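Local coordinates for protein metallophosphoesterase (Clostridium thermocellum, PDB 4J6O) that acts as the metal-dependent 2',3'-phosphatase component of the bacterial Pnkp-Hen1 RNA repair system, probably removing phosphates from broken RNA ends, at residues H21-D25 with V67-I73; C227-K232 with K247-Y253; G46-V52 with E75-L79. All coordinates share one frame; numbering follows the deposited sequence.

Interaction 1 of 3, residues H21-D25 with V67-I73. With MN (manganese (II) ion), chain J.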
loop_
_atom_site.group_PDB
_atom_site.type_symbol
_atom_site.label_atom_id
_atom_site.label_comp_id
_atom_site.label_asym_id
_atom_site.label_seq_id
_atom_site.Cartn_x
_atom_site.Cartn_y
_atom_site.Cartn_z
ATOM N N HIS A 21 5.050 -4.105 4.017
ATOM C CA HIS A 21 6.266 -4.889 3.770
ATOM C C HIS A 21 6.445 -5.977 4.861
ATOM O O HIS A 21 7.505 -6.092 5.498
ATOM C CB HIS A 21 7.489 -3.970 3.716
ATOM C CG HIS A 21 7.571 -3.179 2.456
ATOM N ND1 HIS A 21 7.568 -3.783 1.215
ATOM C CD2 HIS A 21 7.689 -1.852 2.234
ATOM C CE1 HIS A 21 7.617 -2.856 0.279
ATOM N NE2 HIS A 21 7.712 -1.676 0.868
ATOM N N GLY A 22 5.404 -6.767 5.060
ATOM C CA GLY A 22 5.516 -7.966 5.880
ATOM C C GLY A 22 5.497 -7.732 7.377
ATOM O O GLY A 22 5.725 -8.654 8.129
ATOM N N CYS A 23 5.262 -6.489 7.794
ATOM C CA CYS A 23 5.312 -6.185 9.222
ATOM C C CYS A 23 3.940 -6.464 9.904
ATOM O O CYS A 23 3.252 -5.533 10.315
ATOM C CB CYS A 23 5.709 -4.761 9.429
ATOM S SG CYS A 23 7.487 -4.509 8.946
ATOM N N TYR A 24 3.577 -7.720 9.964
ATOM C CA TYR A 24 2.309 -8.095 10.568
ATOM C C TYR A 24 2.138 -7.598 12.011
ATOM O O TYR A 24 1.035 -7.149 12.372
ATOM C CB TYR A 24 2.131 -9.617 10.530
ATOM C CG TYR A 24 0.864 -10.060 11.218
ATOM C CD1 TYR A 24 -0.332 -10.034 10.536
ATOM C CD2 TYR A 24 0.876 -10.422 12.534
ATOM C CE1 TYR A 24 -1.499 -10.423 11.159
ATOM C CE2 TYR A 24 -0.304 -10.805 13.172
ATOM C CZ TYR A 24 -1.479 -10.786 12.463
ATOM O OH TYR A 24 -2.665 -11.174 13.081
ATOM N N ASP A 25 3.179 -7.696 12.857
ATOM C CA ASP A 25 2.978 -7.400 14.282
ATOM C C ASP A 25 2.547 -5.945 14.412
ATOM O O ASP A 25 1.616 -5.608 15.204
ATOM C CB ASP A 25 4.252 -7.658 15.092
ATOM C CG ASP A 25 4.609 -9.124 15.187
ATOM O OD1 ASP A 25 3.721 -9.975 14.986
ATOM O OD2 ASP A 25 5.814 -9.412 15.499
ATOM N N VAL A 67 4.034 -6.870 0.493
ATOM C CA VAL A 67 5.007 -7.945 0.480
ATOM C C VAL A 67 6.432 -7.429 0.438
ATOM O O VAL A 67 6.650 -6.235 0.335
ATOM C CB VAL A 67 4.734 -8.873 -0.743
ATOM C CG1 VAL A 67 3.266 -9.386 -0.724
ATOM C CG2 VAL A 67 4.960 -8.118 -2.050
ATOM N N ASP A 68 7.389 -8.352 0.623
ATOM C CA ASP A 68 8.841 -8.098 0.603
ATOM C C ASP A 68 9.391 -7.572 1.910
ATOM O O ASP A 68 8.682 -6.876 2.650
ATOM C CB ASP A 68 9.226 -7.168 -0.553
ATOM C CG ASP A 68 9.054 -7.846 -1.935
ATOM O OD1 ASP A 68 8.601 -9.004 -1.998
ATOM O OD2 ASP A 68 9.337 -7.172 -2.936
ATOM N N ARG A 69 10.622 -7.988 2.224
ATOM C CA ARG A 69 11.483 -7.434 3.279
ATOM C C ARG A 69 11.192 -7.948 4.664
ATOM O O ARG A 69 12.081 -8.446 5.355
ATOM C CB ARG A 69 11.492 -5.915 3.343
ATOM C CG ARG A 69 12.084 -5.255 2.084
ATOM C CD ARG A 69 12.168 -3.757 2.257
ATOM N NE ARG A 69 12.825 -3.102 1.107
ATOM C CZ ARG A 69 12.196 -2.323 0.236
ATOM N NH1 ARG A 69 10.876 -2.120 0.321
ATOM N NH2 ARG A 69 12.875 -1.753 -0.770
ATOM N N GLY A 70 9.941 -7.807 5.080
ATOM C CA GLY A 70 9.617 -8.103 6.476
ATOM C C GLY A 70 9.401 -9.560 6.848
ATOM O O GLY A 70 9.415 -10.450 5.996
ATOM N N PRO A 71 9.148 -9.823 8.131
ATOM C CA PRO A 71 9.216 -11.168 8.699
ATOM C C PRO A 71 7.947 -11.992 8.599
ATOM O O PRO A 71 8.040 -13.206 8.802
ATOM C CB PRO A 71 9.495 -10.888 10.178
ATOM C CG PRO A 71 8.779 -9.613 10.394
ATOM C CD PRO A 71 9.056 -8.786 9.189
ATOM N N LYS A 72 6.807 -11.370 8.262
ATOM C CA LYS A 72 5.508 -12.035 8.363
ATOM C C LYS A 72 4.642 -11.698 7.152
ATOM O O LYS A 72 3.483 -11.339 7.247
ATOM C CB LYS A 72 4.815 -11.692 9.700
ATOM C CG LYS A 72 5.437 -12.439 10.857
ATOM C CD LYS A 72 4.655 -12.160 12.124
ATOM C CE LYS A 72 5.316 -12.820 13.350
ATOM N NZ LYS A 72 4.326 -12.767 14.506
ATOM N N ILE A 73 5.251 -11.766 5.977
ATOM C CA ILE A 73 4.563 -11.448 4.737
ATOM C C ILE A 73 3.263 -12.282 4.474
ATOM O O ILE A 73 2.259 -11.731 4.033
ATOM C CB ILE A 73 5.554 -11.618 3.586
ATOM C CG1 ILE A 73 6.717 -10.647 3.810
ATOM C CG2 ILE A 73 4.855 -11.390 2.266
ATOM C CD1 ILE A 73 8.019 -10.950 2.955
HETATM MN MN MN J . 7.471 0.247 -0.354
HETATM O O HOH W 1 8.630 1.422 1.259
#

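Interaction 2 of 3, residues C227-K232 with K247-Y253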
loop_
_atom_site.group_PDB
_atom_site.type_symbol
_atom_site.label_atom_id
_atom_site.label_comp_id
_atom_site.label_asym_id
_atom_site.label_seq_id
_atom_site.Cartn_x
_atom_site.Cartn_y
_atom_site.Cartn_z
ATOM N N CYS A 227 8.144 1.601 8.043
ATOM C CA CYS A 227 8.026 0.639 9.143
ATOM C C CYS A 227 9.076 -0.463 9.062
ATOM O O CYS A 227 9.777 -0.755 10.040
ATOM C CB CYS A 227 6.623 0.044 9.086
ATOM S SG CYS A 227 6.325 -1.042 10.498
ATOM N N VAL A 228 9.197 -1.084 7.901
ATOM C CA VAL A 228 10.100 -2.208 7.848
ATOM C C VAL A 228 11.587 -1.893 8.005
ATOM O O VAL A 228 12.367 -2.773 8.386
ATOM C CB VAL A 228 9.841 -3.003 6.524
ATOM C CG1 VAL A 228 10.424 -2.237 5.296
ATOM C CG2 VAL A 228 10.419 -4.429 6.600
ATOM N N PHE A 229 11.924 -0.614 7.811
ATOM C CA PHE A 229 13.284 -0.111 7.954
ATOM C C PHE A 229 13.606 0.325 9.377
ATOM O O PHE A 229 14.620 0.977 9.615
ATOM C CB PHE A 229 13.499 1.055 6.982
ATOM C CG PHE A 229 13.198 0.706 5.574
ATOM C CD1 PHE A 229 13.946 -0.283 4.938
ATOM C CD2 PHE A 229 12.144 1.300 4.871
ATOM C CE1 PHE A 229 13.668 -0.600 3.590
ATOM C CE2 PHE A 229 11.840 0.960 3.509
ATOM C CZ PHE A 229 12.636 -0.008 2.883
ATOM N N GLY A 230 12.718 0.004 10.343
ATOM C CA GLY A 230 12.908 0.437 11.728
ATOM C C GLY A 230 12.250 1.804 12.010
ATOM O O GLY A 230 12.534 2.465 13.026
ATOM N N GLY A 231 11.364 2.248 11.109
ATOM C CA GLY A 231 10.642 3.496 11.311
ATOM C C GLY A 231 9.336 3.249 12.017
ATOM O O GLY A 231 9.319 2.758 13.161
ATOM N N LYS A 232 8.225 3.549 11.344
ATOM C CA LYS A 232 6.922 3.337 11.965
ATOM C C LYS A 232 5.898 3.099 10.883
ATOM O O LYS A 232 6.121 3.446 9.721
ATOM C CB LYS A 232 6.508 4.487 12.840
ATOM C CG LYS A 232 6.393 5.814 12.218
ATOM C CD LYS A 232 6.594 6.892 13.365
ATOM C CE LYS A 232 6.750 8.274 12.767
ATOM N NZ LYS A 232 6.578 9.258 13.888
ATOM N N LYS A 247 5.348 2.409 16.317
ATOM C CA LYS A 247 6.779 2.283 16.051
ATOM C C LYS A 247 7.130 0.839 15.719
ATOM O O LYS A 247 6.594 -0.099 16.287
ATOM C CB LYS A 247 7.573 2.707 17.307
ATOM C CG LYS A 247 9.023 3.047 17.024
ATOM C CD LYS A 247 9.117 4.345 16.232
ATOM C CE LYS A 247 10.556 4.684 15.925
ATOM N NZ LYS A 247 11.136 3.573 15.156
ATOM N N ALA A 248 8.052 0.643 14.773
ATOM C CA ALA A 248 8.515 -0.708 14.514
ATOM C C ALA A 248 9.126 -1.323 15.753
ATOM O O ALA A 248 9.877 -0.642 16.456
ATOM C CB ALA A 248 9.599 -0.680 13.390
ATOM N N LEU A 249 8.935 -2.627 15.918
ATOM C CA LEU A 249 9.433 -3.355 17.082
ATOM C C LEU A 249 10.927 -3.614 16.997
ATOM O O LEU A 249 11.620 -3.722 18.009
ATOM C CB LEU A 249 8.686 -4.683 17.195
ATOM C CG LEU A 249 7.190 -4.594 17.471
ATOM C CD1 LEU A 249 6.553 -5.978 17.366
ATOM C CD2 LEU A 249 6.906 -3.982 18.832
ATOM N N LYS A 250 11.418 -3.700 15.761
ATOM C CA LYS A 250 12.821 -3.958 15.423
ATOM C C LYS A 250 13.104 -3.321 14.090
ATOM O O LYS A 250 12.186 -2.935 13.351
ATOM C CB LYS A 250 13.153 -5.464 15.220
ATOM C CG LYS A 250 12.611 -6.426 16.238
ATOM C CD LYS A 250 12.872 -7.892 15.861
ATOM C CE LYS A 250 12.111 -8.836 16.824
ATOM N NZ LYS A 250 12.246 -8.485 18.288
ATOM N N THR A 251 14.385 -3.253 13.757
ATOM C CA THR A 251 14.770 -2.896 12.392
ATOM C C THR A 251 14.821 -4.165 11.537
ATOM O O THR A 251 15.738 -4.960 11.666
ATOM C CB THR A 251 16.165 -2.232 12.333
ATOM O OG1 THR A 251 16.106 -0.920 12.906
ATOM C CG2 THR A 251 16.602 -2.115 10.903
ATOM N N TYR A 252 13.868 -4.348 10.634
ATOM C CA TYR A 252 13.779 -5.642 9.955
ATOM C C TYR A 252 14.605 -5.681 8.690
ATOM O O TYR A 252 14.991 -6.745 8.231
ATOM C CB TYR A 252 12.338 -5.949 9.568
ATOM C CG TYR A 252 11.373 -6.033 10.744
ATOM C CD1 TYR A 252 11.372 -7.135 11.572
ATOM C CD2 TYR A 252 10.479 -5.001 11.002
ATOM C CE1 TYR A 252 10.511 -7.217 12.637
ATOM C CE2 TYR A 252 9.607 -5.068 12.109
ATOM C CZ TYR A 252 9.633 -6.193 12.888
ATOM O OH TYR A 252 8.785 -6.287 13.985
ATOM N N TYR A 253 14.937 -4.513 8.163
ATOM C CA TYR A 253 15.523 -4.453 6.811
ATOM C C TYR A 253 16.276 -3.153 6.701
ATOM O O TYR A 253 15.904 -2.165 7.313
ATOM C CB TYR A 253 14.409 -4.519 5.744
ATOM C CG TYR A 253 14.923 -5.123 4.453
ATOM C CD1 TYR A 253 14.881 -6.499 4.242
ATOM C CD2 TYR A 253 15.423 -4.308 3.466
ATOM C CE1 TYR A 253 15.318 -7.056 3.062
ATOM C CE2 TYR A 253 15.863 -4.852 2.261
ATOM C CZ TYR A 253 15.846 -6.222 2.084
ATOM O OH TYR A 253 16.331 -6.719 0.880
#

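Interaction 3 of 3, residues G46-V52 with E75-L79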
loop_
_atom_site.group_PDB
_atom_site.type_symbol
_atom_site.label_atom_id
_atom_site.label_comp_id
_atom_site.label_asym_id
_atom_site.label_seq_id
_atom_site.Cartn_x
_atom_site.Cartn_y
_atom_site.Cartn_z
ATOM N N GLY A 46 -5.887 -19.433 5.240
ATOM C CA GLY A 46 -5.610 -18.490 4.163
ATOM C C GLY A 46 -6.293 -17.167 4.429
ATOM O O GLY A 46 -6.084 -16.575 5.488
ATOM N N SER A 47 -7.133 -16.713 3.500
ATOM C CA SER A 47 -7.840 -15.449 3.698
ATOM C C SER A 47 -8.998 -15.535 4.700
ATOM O O SER A 47 -9.667 -14.523 4.959
ATOM C CB SER A 47 -8.305 -14.849 2.366
ATOM O OG SER A 47 -9.388 -15.590 1.838
ATOM N N GLY A 48 -9.246 -16.737 5.238
ATOM C CA GLY A 48 -10.278 -16.903 6.240
ATOM C C GLY A 48 -9.654 -17.060 7.621
ATOM O O GLY A 48 -10.346 -17.365 8.603
ATOM N N LYS A 49 -8.348 -16.820 7.716
ATOM C CA LYS A 49 -7.616 -17.025 8.955
ATOM C C LYS A 49 -8.029 -15.959 9.969
ATOM O O LYS A 49 -8.090 -16.221 11.165
ATOM C CB LYS A 49 -6.105 -16.963 8.690
ATOM C CG LYS A 49 -5.255 -17.372 9.877
ATOM C CD LYS A 49 -3.804 -17.536 9.466
ATOM C CE LYS A 49 -2.919 -18.110 10.591
ATOM N NZ LYS A 49 -2.998 -17.288 11.825
ATOM N N TYR A 50 -8.342 -14.760 9.482
ATOM C CA TYR A 50 -8.665 -13.641 10.361
ATOM C C TYR A 50 -10.022 -13.022 9.992
ATOM O O TYR A 50 -10.477 -13.144 8.866
ATOM C CB TYR A 50 -7.578 -12.576 10.295
ATOM C CG TYR A 50 -6.191 -13.065 10.616
ATOM C CD1 TYR A 50 -5.825 -13.382 11.923
ATOM C CD2 TYR A 50 -5.234 -13.172 9.607
ATOM C CE1 TYR A 50 -4.534 -13.786 12.217
ATOM C CE2 TYR A 50 -3.957 -13.595 9.885
ATOM C CZ TYR A 50 -3.612 -13.902 11.191
ATOM O OH TYR A 50 -2.327 -14.312 11.453
ATOM N N ARG A 51 -10.653 -12.350 10.949
ATOM C CA ARG A 51 -11.814 -11.512 10.648
ATOM C C ARG A 51 -11.697 -10.205 11.409
ATOM O O ARG A 51 -11.523 -10.191 12.622
ATOM C CB ARG A 51 -13.139 -12.214 10.969
ATOM C CG ARG A 51 -14.307 -11.585 10.235
ATOM C CD ARG A 51 -15.619 -12.444 10.313
ATOM N NE ARG A 51 -16.503 -12.127 9.187
ATOM C CZ ARG A 51 -17.436 -11.186 9.234
ATOM N NH1 ARG A 51 -18.199 -10.935 8.177
ATOM N NH2 ARG A 51 -17.623 -10.518 10.361
ATOM N N VAL A 52 -11.801 -9.099 10.679
ATOM C CA VAL A 52 -11.596 -7.773 11.266
ATOM C C VAL A 52 -12.904 -6.990 11.231
ATOM O O VAL A 52 -13.572 -6.982 10.186
ATOM C CB VAL A 52 -10.519 -6.994 10.475
ATOM C CG1 VAL A 52 -10.162 -5.729 11.256
ATOM C CG2 VAL A 52 -9.311 -7.915 10.309
ATOM N N GLU A 75 1.244 -13.701 6.620
ATOM C CA GLU A 75 0.226 -13.308 7.586
ATOM C C GLU A 75 -0.371 -11.965 7.182
ATOM O O GLU A 75 -1.595 -11.799 7.263
ATOM C CB GLU A 75 0.779 -13.238 9.008
ATOM C CG GLU A 75 1.163 -14.603 9.589
ATOM C CD GLU A 75 0.131 -15.697 9.311
ATOM O OE1 GLU A 75 -1.043 -15.544 9.724
ATOM O OE2 GLU A 75 0.503 -16.708 8.664
ATOM N N VAL A 76 0.484 -11.020 6.754
ATOM C CA VAL A 76 -0.041 -9.768 6.225
ATOM C C VAL A 76 -1.007 -10.050 5.065
ATOM O O VAL A 76 -2.082 -9.482 4.970
ATOM C CB VAL A 76 1.085 -8.825 5.721
ATOM C CG1 VAL A 76 0.512 -7.623 4.988
ATOM C CG2 VAL A 76 1.939 -8.340 6.916
ATOM N N LEU A 77 -0.596 -10.926 4.156
ATOM C CA LEU A 77 -1.438 -11.206 3.005
ATOM C C LEU A 77 -2.770 -11.806 3.428
ATOM O O LEU A 77 -3.845 -11.402 2.941
ATOM C CB LEU A 77 -0.720 -12.171 2.056
ATOM C CG LEU A 77 0.283 -11.467 1.156
ATOM C CD1 LEU A 77 1.191 -12.523 0.544
ATOM C CD2 LEU A 77 -0.425 -10.679 0.084
ATOM N N LYS A 78 -2.716 -12.759 4.339
ATOM C CA LYS A 78 -3.974 -13.395 4.763
ATOM C C LYS A 78 -4.907 -12.375 5.401
ATOM O O LYS A 78 -6.110 -12.396 5.196
ATOM C CB LYS A 78 -3.674 -14.514 5.761
ATOM C CG LYS A 78 -2.971 -15.687 5.127
ATOM C CD LYS A 78 -2.471 -16.666 6.148
ATOM C CE LYS A 78 -1.518 -17.643 5.506
ATOM N NZ LYS A 78 -1.223 -18.693 6.459
ATOM N N LEU A 79 -4.341 -11.519 6.235
ATOM C CA LEU A 79 -5.136 -10.530 6.938
ATOM C C LEU A 79 -5.750 -9.567 5.929
ATOM O O LEU A 79 -6.945 -9.329 5.958
ATOM C CB LEU A 79 -4.301 -9.799 8.002
ATOM C CG LEU A 79 -5.051 -8.690 8.728
ATOM C CD1 LEU A 79 -6.057 -9.365 9.658
ATOM C CD2 LEU A 79 -4.082 -7.799 9.549
HETATM O O HOH W 2 -3.412 -20.386 7.027
HETATM O O HOH W 3 -9.065 -10.579 7.588
HETATM O O HOH W 4 -8.088 -13.135 7.002
#

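Interaction 1 of 3, residues H21-D25 with V67-I73
The imidazole of His-21, with CG anti to the carbonyl carbon (chi1 -74°), is held on two sides: ND1 donates to Val-67 O (2.8 Å, N-H...O angle 149°), with the acceptor 16° out of the ring plane, and NE2 binds the manganese ion at 2.3 Å. Arg-69 runs alongside and sets NH1 3.2 Å above one ring face of His-21, toward the rim, its guanidinium nearly perpendicular to the ring. Packing is close at the glycines: Gly-70 CA lies 3.1 Å from His-21 O in a CH...O contact, and the Ile-73 side chain sets CG1 3.6 Å from Gly-22 CA. The segments hold the His of the DxH motif and the end of the GDxxD motif of calcineurin-like phosphoesterases; Asp-19 and Asp-65 share the metal with His-21. Arg-69 NH2 hydrogen-bonds a citrate, probably from the crystallisation liquor. Lys-72 N donates to Gly-22 O in the carbonyl plane, on a lone pair, beside the start of helix 73-86. Toward solvent, the partly exposed Lys-72 touches Tyr-24, CB to CB (3.5 Å). Its extended chain crosses Asp-25 at about a right angle, and Lys-72 NZ meets the syn lone pair of Asp-25 OD1 in a 2.9 Å salt bridge.

Interaction 2 of 3, residues C227-K232 with K247-Y253
Tyr-253 O sits at the edge of the Phe-229 ring, 3.6 Å from CD1 of that ring, while Val-228 CG1 lies over the centre of one face of the same ring. The Tyr-252 ring turns an edge toward Cys-227 O and Val-228 O and has Lys-250 CB above one face, toward the rim. These loops flank a beta hairpin at the border of the calcineurin-like fold's five-stranded sheet: one leads into strand 232-238, the other leaves strand 242-247, and Lys-232 faces Lys-247 as an antiparallel non-hydrogen-bonded pair. Farther along, Val-228 O receives a weak bond from Tyr-252 N (3.1 Å), and Phe-229 CA makes a nearly straight CH...O contact with Tyr-253 O (3.4 Å). With CG1 set between backbone N and carbonyl carbon (chi1 75°), Val-228 turns CG2 onto Tyr-252 CB at 3.8 Å. The Phe-229 and Tyr-253 side chains run side by side in the same direction, both touching Arg-69; the Phe-229 side chain comes within about 6 Å of the manganese ion. Tyr-252 OH is anchored on Glu-26 of helix 24-33. At the open end of the hairpin, Ala-248 N donates almost straight to Gly-231 O (2.9 Å, 172°). Bends at chi2 and chi4, in one of two conformers, bring Lys-247 NZ, less certainly placed, within 2.8 Å of Gly-231 O, on the face opposite Ala-248 N.

Interaction 3 of 3, residues G46-V52 with E75-L79
Tyr-50 OH donates to Glu-75 OE1, which lies at the ring edge near its plane; the carboxylate is turned 76° from the ring. The 2.5 Å between Tyr-50 OH and Glu-75 OE1 is very short, and since Glu-75 was modelled in two conformers, the lengths of its carboxylate contacts are doubtful. Lys-49 spreads over the same ring, with CG 3.9 Å above its centre. A bend at the end of the chain (chi4 -56°) then lets Lys-49 NZ donate to Tyr-50 OH (3.1 Å) and pair with Glu-75 OE1 (3.4 Å). On the apolar side, Leu-79 CD1 touches both Tyr-50 CB and Val-52 CG2, 3.6 Å from each. Lys-78 lays its methylene chain along Gly-46 O, and its NZ makes a weak salt bridge to Glu-75 OE2 as well as another salt bridge to Glu-125, with Phe-129 as a cation-pi partner. Water 2 joins Lys-78 NZ to Gly-46 N, and water 4 links Lys-78 O to Tyr-50 N. The contact thus seats the small two-stranded antiparallel sheet, 37-40 with 50-53, on helix 73-86; the short axes of 50-52 and 75-79 pass 9.4 Å apart at 54°. With two lysines and a phenol hydroxyl gathered round it, the Glu-75 carboxylate probably stays ionised and offsets the like charges of Lys-49 and Lys-78.

Interactions 1 and 3 are largely buried, whereas interaction 2 lies near the surface. Interactions 1 and 2 meet around the metal pocket: Arg-69 of interaction 1 packs on Phe-229 and Tyr-253 of interaction 2, and Val-228 CG2 touches His-21 O. Interactions 1 and 3 share helix 73-86, one at its start and the other along its first turns, and join where Tyr-24 leans on Tyr-50, Glu-75 and Val-76. Interactions 2 and 3 do not touch; their nearest atoms are about 9 Å apart. Chemistry follows place: metal ligation and close glycine packing at the pocket, carbonyl-centred bonds with aromatic edges in the outer loops, and a lysine-glutamate network where sheet meets helix.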